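Local coordinates for pantothenate synthetase (Francisella tularensis subsp. tularensis, PDB 3N8H), which probably catalyses the ATP-dependent condensation of pantoate with beta-alanine to pantothenate, through a pantoyl-adenylate intermediate, at residues Glu114-Leu119 against Val157-Gln162; Met4-Asn9 against Gln79-Leu84; Asn203-Ile208 against Phe245-Val250. One frame throughout, in Å; residues are numbered along the deposited sequence. Where two conformers were deposited one is given.

Contact 1: residues Glu114-Leu119 against Val157-Gln162; sequences EIANIL and VMLIKQ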
loop_
_atom_site.group_PDB
_atom_site.type_symbol
_atom_site.label_atom_id
_atom_site.label_comp_id
_atom_site.label_asym_id
_atom_site.label_seq_id
_atom_site.Cartn_x
_atom_site.Cartn_y
_atom_site.Cartn_z
ATOM N N GLU A 114 8.368 -10.064 -11.391
ATOM C CA GLU A 114 8.292 -10.550 -12.769
ATOM C C GLU A 114 6.890 -10.604 -13.366
ATOM O O GLU A 114 6.636 -10.081 -14.461
ATOM C CB GLU A 114 8.967 -11.913 -12.886
ATOM C CG GLU A 114 10.373 -11.814 -13.431
ATOM C CD GLU A 114 10.397 -11.287 -14.859
ATOM O OE1 GLU A 114 10.728 -10.092 -15.051
ATOM O OE2 GLU A 114 10.079 -12.067 -15.786
ATOM N N ILE A 115 5.980 -11.231 -12.645
ATOM C CA ILE A 115 4.620 -11.380 -13.151
ATOM C C ILE A 115 3.992 -10.037 -13.525
ATOM O O ILE A 115 3.086 -9.980 -14.340
ATOM C CB ILE A 115 3.717 -12.119 -12.151
ATOM C CG1 ILE A 115 2.428 -12.575 -12.842
ATOM C CG2 ILE A 115 3.408 -11.232 -10.943
ATOM C CD1 ILE A 115 2.663 -13.375 -14.110
ATOM N N ALA A 116 4.479 -8.953 -12.942
ATOM C CA ALA A 116 3.909 -7.637 -13.225
ATOM C C ALA A 116 4.540 -6.987 -14.440
ATOM O O ALA A 116 4.023 -5.994 -14.946
ATOM C CB ALA A 116 4.058 -6.728 -12.030
ATOM N N ASN A 117 5.668 -7.549 -14.885
ATOM C CA ASN A 117 6.487 -6.955 -15.928
ATOM C C ASN A 117 6.246 -7.540 -17.310
ATOM O O ASN A 117 6.829 -7.075 -18.293
ATOM C CB ASN A 117 7.971 -7.138 -15.603
ATOM C CG ASN A 117 8.434 -6.258 -14.477
ATOM O OD1 ASN A 117 7.847 -5.211 -14.205
ATOM N ND2 ASN A 117 9.504 -6.669 -13.815
ATOM N N ILE A 118 5.414 -8.567 -17.379
ATOM C CA ILE A 118 5.134 -9.244 -18.645
ATOM C C ILE A 118 3.665 -9.139 -19.027
ATOM O O ILE A 118 2.839 -8.665 -18.232
ATOM C CB ILE A 118 5.518 -10.732 -18.565
ATOM C CG1 ILE A 118 4.800 -11.400 -17.381
ATOM C CG2 ILE A 118 7.076 -10.893 -18.465
ATOM C CD1 ILE A 118 4.849 -12.932 -17.372
ATOM N N LEU A 119 3.352 -9.575 -20.252
ATOM C CA LEU A 119 1.979 -9.668 -20.714
ATOM C C LEU A 119 1.219 -8.387 -20.413
ATOM O O LEU A 119 1.604 -7.309 -20.865
ATOM C CB LEU A 119 1.301 -10.880 -20.060
ATOM C CG LEU A 119 2.019 -12.203 -20.387
ATOM C CD1 LEU A 119 1.569 -13.381 -19.499
ATOM C CD2 LEU A 119 1.861 -12.538 -21.869
ATOM N N VAL A 157 -5.225 -11.819 -10.497
ATOM C CA VAL A 157 -5.409 -12.761 -9.383
ATOM C C VAL A 157 -4.118 -12.973 -8.583
ATOM O O VAL A 157 -4.116 -12.846 -7.348
ATOM C CB VAL A 157 -5.915 -14.135 -9.874
ATOM C CG1 VAL A 157 -5.815 -15.160 -8.753
ATOM C CG2 VAL A 157 -7.346 -14.043 -10.366
HETATM N N MSE A 158 -3.025 -13.297 -9.286
HETATM C CA MSE A 158 -1.726 -13.563 -8.657
HETATM C C MSE A 158 -1.254 -12.355 -7.865
HETATM O O MSE A 158 -0.788 -12.475 -6.736
HETATM C CB MSE A 158 -0.681 -13.920 -9.718
HETATM C CG MSE A 158 -1.012 -15.154 -10.540
HETATM SE SE MSE A 158 0.421 -15.615 -11.803
HETATM C CE MSE A 158 1.930 -15.779 -10.567
ATOM N N LEU A 159 -1.390 -11.184 -8.464
ATOM C CA LEU A 159 -1.004 -9.949 -7.817
ATOM C C LEU A 159 -1.863 -9.678 -6.575
ATOM O O LEU A 159 -1.357 -9.242 -5.537
ATOM C CB LEU A 159 -1.109 -8.780 -8.811
ATOM C CG LEU A 159 -0.073 -8.750 -9.915
ATOM C CD1 LEU A 159 -0.315 -7.569 -10.849
ATOM C CD2 LEU A 159 1.327 -8.689 -9.274
ATOM N N ILE A 160 -3.162 -9.951 -6.662
ATOM C CA ILE A 160 -4.000 -9.685 -5.506
ATOM C C ILE A 160 -3.678 -10.691 -4.376
ATOM O O ILE A 160 -3.761 -10.356 -3.195
ATOM C CB ILE A 160 -5.515 -9.651 -5.882
ATOM C CG1 ILE A 160 -5.830 -8.395 -6.714
ATOM C CG2 ILE A 160 -6.412 -9.711 -4.629
ATOM C CD1 ILE A 160 -7.278 -8.399 -7.246
ATOM N N LYS A 161 -3.277 -11.908 -4.737
ATOM C CA LYS A 161 -2.929 -12.901 -3.706
ATOM C C LYS A 161 -1.673 -12.419 -3.004
ATOM O O LYS A 161 -1.535 -12.567 -1.787
ATOM C CB LYS A 161 -2.730 -14.311 -4.294
ATOM C CG LYS A 161 -4.005 -14.990 -4.822
ATOM C CD LYS A 161 -3.690 -16.355 -5.467
ATOM C CE LYS A 161 -4.944 -17.231 -5.638
ATOM N NZ LYS A 161 -4.624 -18.506 -6.403
ATOM N N GLN A 162 -0.767 -11.798 -3.764
ATOM C CA GLN A 162 0.479 -11.304 -3.167
ATOM C C GLN A 162 0.182 -10.094 -2.257
ATOM O O GLN A 162 0.710 -9.997 -1.153
ATOM C CB GLN A 162 1.500 -10.934 -4.243
ATOM C CG GLN A 162 2.852 -10.520 -3.680
ATOM C CD GLN A 162 3.593 -11.681 -3.049
ATOM O OE1 GLN A 162 3.682 -12.756 -3.638
ATOM N NE2 GLN A 162 4.128 -11.472 -1.849
#
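Ile-115 pushes its branched side chain at two consecutive residues of helix 154-166, Met-158 and Leu-159, with one branch for each. It carries the largest share of the buried surface on its side and comes from a short, weakly bonded helix, 114-117. The split follows from the first torsion. CG1 is anti to the backbone N (chi1 -165°) and leads to the selenium of Met-158, while CG2 is left between N and the carbonyl carbon and faces Leu-159.

Met-158, a selenomethionine in this crystal, lies across the CG1 branch: SE is 3.8 Å from Ile-115 CG1 and 3.9 Å from Ile-115 CD1. Its chain runs extended as far as SE and then bends (chi3 56°), which puts the terminal CE 4.0 Å from Ile-115 CG1. SE and CE thus both lie against one branch, and Met-158 forms the solvent-facing side of the contact.

Leu-159 works from the buried side. Although CB does not aim at the facing helix, the CD2 methyl reaches Ile-115 CG2 at 3.7 Å. The same methyl approaches CB of Ala-116 more loosely, at 4.3 Å. The interface is therefore apolar. The CA atoms of Ala-116 and Leu-159 are 7.7 Å apart, consistent with the small alanine side chain.

A polar tie lies just beside it: Gln-155, also on helix 154-166, donates through NE2 to the carbonyl oxygens of Ile-115 and Ile-118. Leu-159 also packs on Phe-128, Met-131 and Leu-132 of helix 127-142. Helix 154-166 is the connection of a beta-alpha-beta crossover in the Rossmann-like sheet, and its Val-157 and Ile-160 seat it on the parallel strands it joins, 146-150 and 172-176.

Contact 2: residues Met4-Asn9 against Gln79-Leu84; sequences MIIADN and QDIQIL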
loop_
_atom_site.group_PDB
_atom_site.type_symbol
_atom_site.label_atom_id
_atom_site.label_comp_id
_atom_site.label_asym_id
_atom_site.label_seq_id
_atom_site.Cartn_x
_atom_site.Cartn_y
_atom_site.Cartn_z
HETATM N N MSE A 4 -32.126 -4.229 -1.163
HETATM C CA MSE A 4 -30.690 -4.019 -1.326
HETATM C C MSE A 4 -30.337 -2.630 -0.839
HETATM O O MSE A 4 -31.014 -1.660 -1.164
HETATM C CB MSE A 4 -30.247 -4.184 -2.780
HETATM C CG MSE A 4 -28.737 -3.998 -2.994
HETATM SE SE MSE A 4 -28.204 -4.502 -4.804
HETATM C CE MSE A 4 -28.923 -2.961 -5.778
ATOM N N ILE A 5 -29.283 -2.544 -0.042
ATOM C CA ILE A 5 -28.779 -1.259 0.408
ATOM C C ILE A 5 -27.781 -0.748 -0.608
ATOM O O ILE A 5 -26.836 -1.456 -0.980
ATOM C CB ILE A 5 -28.071 -1.381 1.760
ATOM C CG1 ILE A 5 -29.072 -1.793 2.838
ATOM C CG2 ILE A 5 -27.386 -0.062 2.121
ATOM C CD1 ILE A 5 -28.424 -2.340 4.076
ATOM N N ILE A 6 -28.003 0.469 -1.079
ATOM C CA ILE A 6 -27.057 1.109 -1.983
ATOM C C ILE A 6 -26.279 2.160 -1.207
ATOM O O ILE A 6 -26.855 3.113 -0.679
ATOM C CB ILE A 6 -27.776 1.769 -3.173
ATOM C CG1 ILE A 6 -28.626 0.733 -3.919
ATOM C CG2 ILE A 6 -26.770 2.419 -4.094
ATOM C CD1 ILE A 6 -29.421 1.290 -5.109
ATOM N N ALA A 7 -24.971 1.963 -1.108
ATOM C CA ALA A 7 -24.114 2.878 -0.360
ATOM C C ALA A 7 -23.219 3.589 -1.342
ATOM O O ALA A 7 -22.280 2.998 -1.879
ATOM C CB ALA A 7 -23.283 2.128 0.697
ATOM N N ASP A 8 -23.519 4.860 -1.585
ATOM C CA ASP A 8 -22.800 5.639 -2.586
ATOM C C ASP A 8 -21.687 6.478 -1.973
ATOM O O ASP A 8 -21.163 7.379 -2.621
ATOM C CB ASP A 8 -23.762 6.519 -3.390
ATOM C CG ASP A 8 -24.685 7.338 -2.506
ATOM O OD1 ASP A 8 -24.184 8.137 -1.687
ATOM O OD2 ASP A 8 -25.915 7.185 -2.638
ATOM N N ASN A 9 -21.335 6.175 -0.726
ATOM C CA ASN A 9 -20.201 6.817 -0.052
ATOM C C ASN A 9 -19.702 6.056 1.183
ATOM O O ASN A 9 -20.360 5.130 1.667
ATOM C CB ASN A 9 -20.487 8.294 0.273
ATOM C CG ASN A 9 -21.674 8.484 1.222
ATOM O OD1 ASN A 9 -21.630 8.091 2.391
ATOM N ND2 ASN A 9 -22.727 9.121 0.725
ATOM N N GLN A 79 -29.130 -0.310 -15.026
ATOM C CA GLN A 79 -29.216 -1.709 -15.419
ATOM C C GLN A 79 -28.457 -2.593 -14.414
ATOM O O GLN A 79 -28.936 -3.671 -14.024
ATOM C CB GLN A 79 -28.702 -1.880 -16.845
ATOM C CG GLN A 79 -28.053 -3.220 -17.129
ATOM C CD GLN A 79 -29.016 -4.244 -17.706
ATOM O OE1 GLN A 79 -28.727 -4.874 -18.729
ATOM N NE2 GLN A 79 -30.159 -4.422 -17.049
ATOM N N ASP A 80 -27.286 -2.120 -13.986
ATOM C CA ASP A 80 -26.471 -2.837 -13.006
ATOM C C ASP A 80 -27.233 -3.025 -11.684
ATOM O O ASP A 80 -27.243 -4.114 -11.077
ATOM C CB ASP A 80 -25.164 -2.077 -12.743
ATOM C CG ASP A 80 -24.207 -2.080 -13.946
ATOM O OD1 ASP A 80 -24.409 -2.865 -14.917
ATOM O OD2 ASP A 80 -23.234 -1.282 -13.898
ATOM N N ILE A 81 -27.865 -1.951 -11.235
ATOM C CA ILE A 81 -28.665 -2.002 -10.016
ATOM C C ILE A 81 -29.783 -3.036 -10.134
ATOM O O ILE A 81 -29.962 -3.859 -9.232
ATOM C CB ILE A 81 -29.227 -0.619 -9.640
ATOM C CG1 ILE A 81 -28.103 0.268 -9.103
ATOM C CG2 ILE A 81 -30.349 -0.750 -8.598
ATOM C CD1 ILE A 81 -28.486 1.721 -8.944
ATOM N N GLN A 82 -30.513 -3.018 -11.248
ATOM C CA GLN A 82 -31.561 -4.028 -11.484
ATOM C C GLN A 82 -31.034 -5.475 -11.431
ATOM O O GLN A 82 -31.682 -6.365 -10.850
ATOM C CB GLN A 82 -32.276 -3.791 -12.817
ATOM C CG GLN A 82 -33.318 -2.690 -12.796
ATOM C CD GLN A 82 -34.023 -2.586 -14.136
ATOM O OE1 GLN A 82 -33.393 -2.737 -15.183
ATOM N NE2 GLN A 82 -35.343 -2.348 -14.111
ATOM N N ILE A 83 -29.875 -5.704 -12.049
ATOM C CA ILE A 83 -29.253 -7.024 -12.024
ATOM C C ILE A 83 -28.955 -7.491 -10.597
ATOM O O ILE A 83 -29.326 -8.600 -10.195
ATOM C CB ILE A 83 -27.957 -7.030 -12.838
ATOM C CG1 ILE A 83 -28.292 -7.074 -14.330
ATOM C CG2 ILE A 83 -27.110 -8.233 -12.472
ATOM C CD1 ILE A 83 -27.538 -6.080 -15.140
ATOM N N LEU A 84 -28.296 -6.625 -9.832
ATOM C CA LEU A 84 -27.892 -6.941 -8.473
ATOM C C LEU A 84 -29.085 -7.216 -7.571
ATOM O O LEU A 84 -29.099 -8.181 -6.796
ATOM C CB LEU A 84 -27.050 -5.800 -7.920
ATOM C CG LEU A 84 -25.708 -5.672 -8.649
ATOM C CD1 LEU A 84 -24.984 -4.410 -8.222
ATOM C CD2 LEU A 84 -24.852 -6.914 -8.390
#
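Met-4 and Ile-6 lay their side chains against helix 77-86, part of the crossover connection between parallel strands 52-57 and 91-93 of the Rossmann-like sheet. Strand 5-7 is the edge strand next to 91-93: the backbones of Ile-5 and Ala-7 bond to that neighbour, while Met-4 and Ile-6 face the helix.

Apolar side-chain contacts make up most of the interface. Met-4, modelled as selenomethionine, extends with CG anti to N (chi1 -179°) and bends at its end, so that SE lies 3.6 Å from Leu-84 CB and CE lies 3.9 Å from Ile-81 CG2. Ile-6 meets Ile-81 at about a right angle, CD1 to CD1 at 4.0 Å. Leu-92 of strand 91-93 touches Ile-6, Ile-81 and Leu-84.

Polar bonds tie the same helix to the Ala-34/Leu-35 segment. Asp-80 accepts from the backbone N of Ala-34 through OD2 and of Leu-35 through OD1, two residues predicted to bind ATP.

Backbone contact is slight: the CE methyl of Met-4 rests 3.7 Å from the carbonyl oxygen of Ile-81.

Contact 3: residues Asn203-Ile208 against Phe245-Val250; sequences NKIYEI and FYIGKV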
loop_
_atom_site.group_PDB
_atom_site.type_symbol
_atom_site.label_atom_id
_atom_site.label_comp_id
_atom_site.label_asym_id
_atom_site.label_seq_id
_atom_site.Cartn_x
_atom_site.Cartn_y
_atom_site.Cartn_z
ATOM N N ASN A 203 -15.829 -13.664 -32.993
ATOM C CA ASN A 203 -16.191 -15.087 -33.124
ATOM C C ASN A 203 -15.253 -15.879 -34.051
ATOM O O ASN A 203 -14.898 -17.022 -33.752
ATOM C CB ASN A 203 -17.653 -15.259 -33.564
ATOM C CG ASN A 203 -18.661 -14.831 -32.483
ATOM O OD1 ASN A 203 -18.395 -14.912 -31.272
ATOM N ND2 ASN A 203 -19.834 -14.387 -32.929
ATOM N N LYS A 204 -14.855 -15.278 -35.169
ATOM C CA LYS A 204 -13.860 -15.881 -36.051
ATOM C C LYS A 204 -12.523 -16.146 -35.348
ATOM O O LYS A 204 -11.904 -17.178 -35.562
ATOM C CB LYS A 204 -13.626 -15.027 -37.303
ATOM C CG LYS A 204 -14.736 -15.117 -38.338
ATOM C CD LYS A 204 -14.445 -14.255 -39.570
ATOM C CE LYS A 204 -14.464 -12.768 -39.230
ATOM N NZ LYS A 204 -14.453 -11.911 -40.442
ATOM N N ILE A 205 -12.071 -15.200 -34.541
ATOM C CA ILE A 205 -10.859 -15.399 -33.763
ATOM C C ILE A 205 -10.975 -16.685 -32.925
ATOM O O ILE A 205 -10.039 -17.491 -32.868
ATOM C CB ILE A 205 -10.580 -14.197 -32.822
ATOM C CG1 ILE A 205 -10.176 -12.951 -33.619
ATOM C CG2 ILE A 205 -9.498 -14.550 -31.777
ATOM C CD1 ILE A 205 -9.998 -11.706 -32.747
ATOM N N TYR A 206 -12.126 -16.870 -32.272
ATOM C CA TYR A 206 -12.304 -18.015 -31.390
ATOM C C TYR A 206 -12.589 -19.333 -32.122
ATOM O O TYR A 206 -12.394 -20.418 -31.563
ATOM C CB TYR A 206 -13.298 -17.706 -30.273
ATOM C CG TYR A 206 -12.577 -16.989 -29.180
ATOM C CD1 TYR A 206 -12.121 -17.668 -28.054
ATOM C CD2 TYR A 206 -12.252 -15.645 -29.317
ATOM C CE1 TYR A 206 -11.401 -17.004 -27.066
ATOM C CE2 TYR A 206 -11.531 -14.984 -28.350
ATOM C CZ TYR A 206 -11.109 -15.671 -27.229
ATOM O OH TYR A 206 -10.394 -14.989 -26.288
ATOM N N GLU A 207 -13.007 -19.226 -33.379
ATOM C CA GLU A 207 -13.182 -20.394 -34.217
ATOM C C GLU A 207 -11.786 -20.885 -34.569
ATOM O O GLU A 207 -11.526 -22.078 -34.646
ATOM C CB GLU A 207 -13.954 -20.005 -35.477
ATOM C CG GLU A 207 -14.454 -21.165 -36.318
ATOM C CD GLU A 207 -15.363 -20.704 -37.457
ATOM O OE1 GLU A 207 -15.103 -21.095 -38.620
ATOM O OE2 GLU A 207 -16.333 -19.950 -37.189
ATOM N N ILE A 208 -10.884 -19.933 -34.750
ATOM C CA ILE A 208 -9.479 -20.225 -35.038
ATOM C C ILE A 208 -8.780 -20.812 -33.818
ATOM O O ILE A 208 -8.078 -21.813 -33.907
ATOM C CB ILE A 208 -8.757 -18.940 -35.491
ATOM C CG1 ILE A 208 -9.278 -18.496 -36.868
ATOM C CG2 ILE A 208 -7.244 -19.127 -35.495
ATOM C CD1 ILE A 208 -8.765 -17.154 -37.310
ATOM N N PHE A 245 -5.859 -8.669 -27.719
ATOM C CA PHE A 245 -5.988 -8.152 -29.087
ATOM C C PHE A 245 -6.972 -7.002 -29.106
ATOM O O PHE A 245 -7.782 -6.861 -28.185
ATOM C CB PHE A 245 -6.476 -9.251 -30.030
ATOM C CG PHE A 245 -7.773 -9.873 -29.604
ATOM C CD1 PHE A 245 -8.982 -9.368 -30.063
ATOM C CD2 PHE A 245 -7.785 -10.960 -28.729
ATOM C CE1 PHE A 245 -10.188 -9.931 -29.670
ATOM C CE2 PHE A 245 -8.993 -11.534 -28.323
ATOM C CZ PHE A 245 -10.196 -11.019 -28.794
ATOM N N TYR A 246 -6.896 -6.182 -30.155
ATOM C CA TYR A 246 -7.851 -5.115 -30.373
ATOM C C TYR A 246 -8.780 -5.532 -31.507
ATOM O O TYR A 246 -8.344 -6.162 -32.466
ATOM C CB TYR A 246 -7.146 -3.814 -30.790
ATOM C CG TYR A 246 -6.676 -2.925 -29.658
ATOM C CD1 TYR A 246 -7.537 -2.009 -29.066
ATOM C CD2 TYR A 246 -5.365 -2.996 -29.187
ATOM C CE1 TYR A 246 -7.104 -1.188 -28.036
ATOM C CE2 TYR A 246 -4.926 -2.190 -28.146
ATOM C CZ TYR A 246 -5.795 -1.290 -27.579
ATOM O OH TYR A 246 -5.363 -0.483 -26.548
ATOM N N ILE A 247 -10.067 -5.194 -31.390
ATOM C CA ILE A 247 -10.931 -5.144 -32.565
ATOM C C ILE A 247 -11.441 -3.710 -32.600
ATOM O O ILE A 247 -12.107 -3.251 -31.651
ATOM C CB ILE A 247 -12.106 -6.167 -32.541
ATOM C CG1 ILE A 247 -11.581 -7.580 -32.295
ATOM C CG2 ILE A 247 -12.889 -6.125 -33.868
ATOM C CD1 ILE A 247 -12.671 -8.608 -32.128
ATOM N N GLY A 248 -11.095 -2.984 -33.658
ATOM C CA GLY A 248 -11.277 -1.541 -33.642
ATOM C C GLY A 248 -10.548 -0.953 -32.440
ATOM O O GLY A 248 -9.340 -1.164 -32.266
ATOM N N LYS A 249 -11.281 -0.218 -31.602
ATOM C CA LYS A 249 -10.692 0.425 -30.419
ATOM C C LYS A 249 -10.919 -0.371 -29.146
ATOM O O LYS A 249 -10.615 0.103 -28.040
ATOM C CB LYS A 249 -11.260 1.833 -30.214
ATOM C CG LYS A 249 -10.601 2.917 -31.050
ATOM C CD LYS A 249 -11.335 3.155 -32.352
ATOM C CE LYS A 249 -10.688 4.301 -33.130
ATOM N NZ LYS A 249 -11.462 4.693 -34.350
ATOM N N VAL A 250 -11.444 -1.584 -29.297
ATOM C CA VAL A 250 -11.827 -2.389 -28.142
ATOM C C VAL A 250 -10.735 -3.390 -27.838
ATOM O O VAL A 250 -10.405 -4.221 -28.679
ATOM C CB VAL A 250 -13.197 -3.128 -28.367
ATOM C CG1 VAL A 250 -13.569 -3.994 -27.139
ATOM C CG2 VAL A 250 -14.285 -2.131 -28.666
#
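Phe-245 and Ile-205 approach from opposite directions, where helix 196-210 covers one side of the three-stranded antiparallel sheet 230-257 in the C-terminal part of the ligase. The axes of helix 203-208 and strand 245-247 pass 11.7 Å apart, their directions at 143°. Large apolar side chains from both sides fill the interval.

From CB, which points toward the helix, the Phe-245 side chain turns so that CG stands between the backbone N and the carbonyl carbon (chi1 56°). This brings one ring face under the end of Ile-205. CG itself is 4.3 Å from the Ile-205 CD1 methyl. At the next atom, CD1 of the ring, the distance to Ile-205 CD1 falls to 3.7 Å, and at CE1 to 3.6 Å. The methyl is therefore displaced toward this rim of the ring: it makes a CH-pi contact, 3.9 Å from the Phe-245 centroid and 26° off the normal. At the tip, Phe-245 CZ meets a second side chain, lying 4.2 Å from Tyr-206 CE2, at the edge of the tyrosine ring and near its plane. Ile-205 has two conformers, and the contacts given hold for one of them.

On the same strand, CG1 of Ile-247 lies at the edge of the phenylalanine ring, in its plane. Beyond Ile-247 the chain reverses in a type II' turn to Val-250, with Gly-248 at its positive-phi corner, and enters strand 250-257. That strand lends Leu-252 to the packing around Phe-245, and its Asp-254 is hydrogen-bonded through OD2 to Tyr-206 OH, which holds the far end of the tyrosine. Ile-247 adds a methyl beside the ring, CD1 to Ile-205 CD1 at 4.1 Å.

The three contacts are separate, following one another along the chain as contact 2, contact 1 and contact 3. Contacts 1 and 2 lie on opposite sides of the chain's centre, their own centres 30 Å apart. Both involve helices packed on the parallel sheet, whereas contact 3, centred 25 Å from contact 1 and 32 Å from contact 2, belongs to the antiparallel sheet. The side chains stay about 10 Å or more from the ligands: Leu-159 in contact 1 is about 10 Å from the bound proline, Leu-84 in contact 2 and Tyr-206 in contact 3 about 11 and 10 Å from adenosine monophosphate. The Leu-84 side chain is about 7 Å from that of His-39, the predicted proton donor.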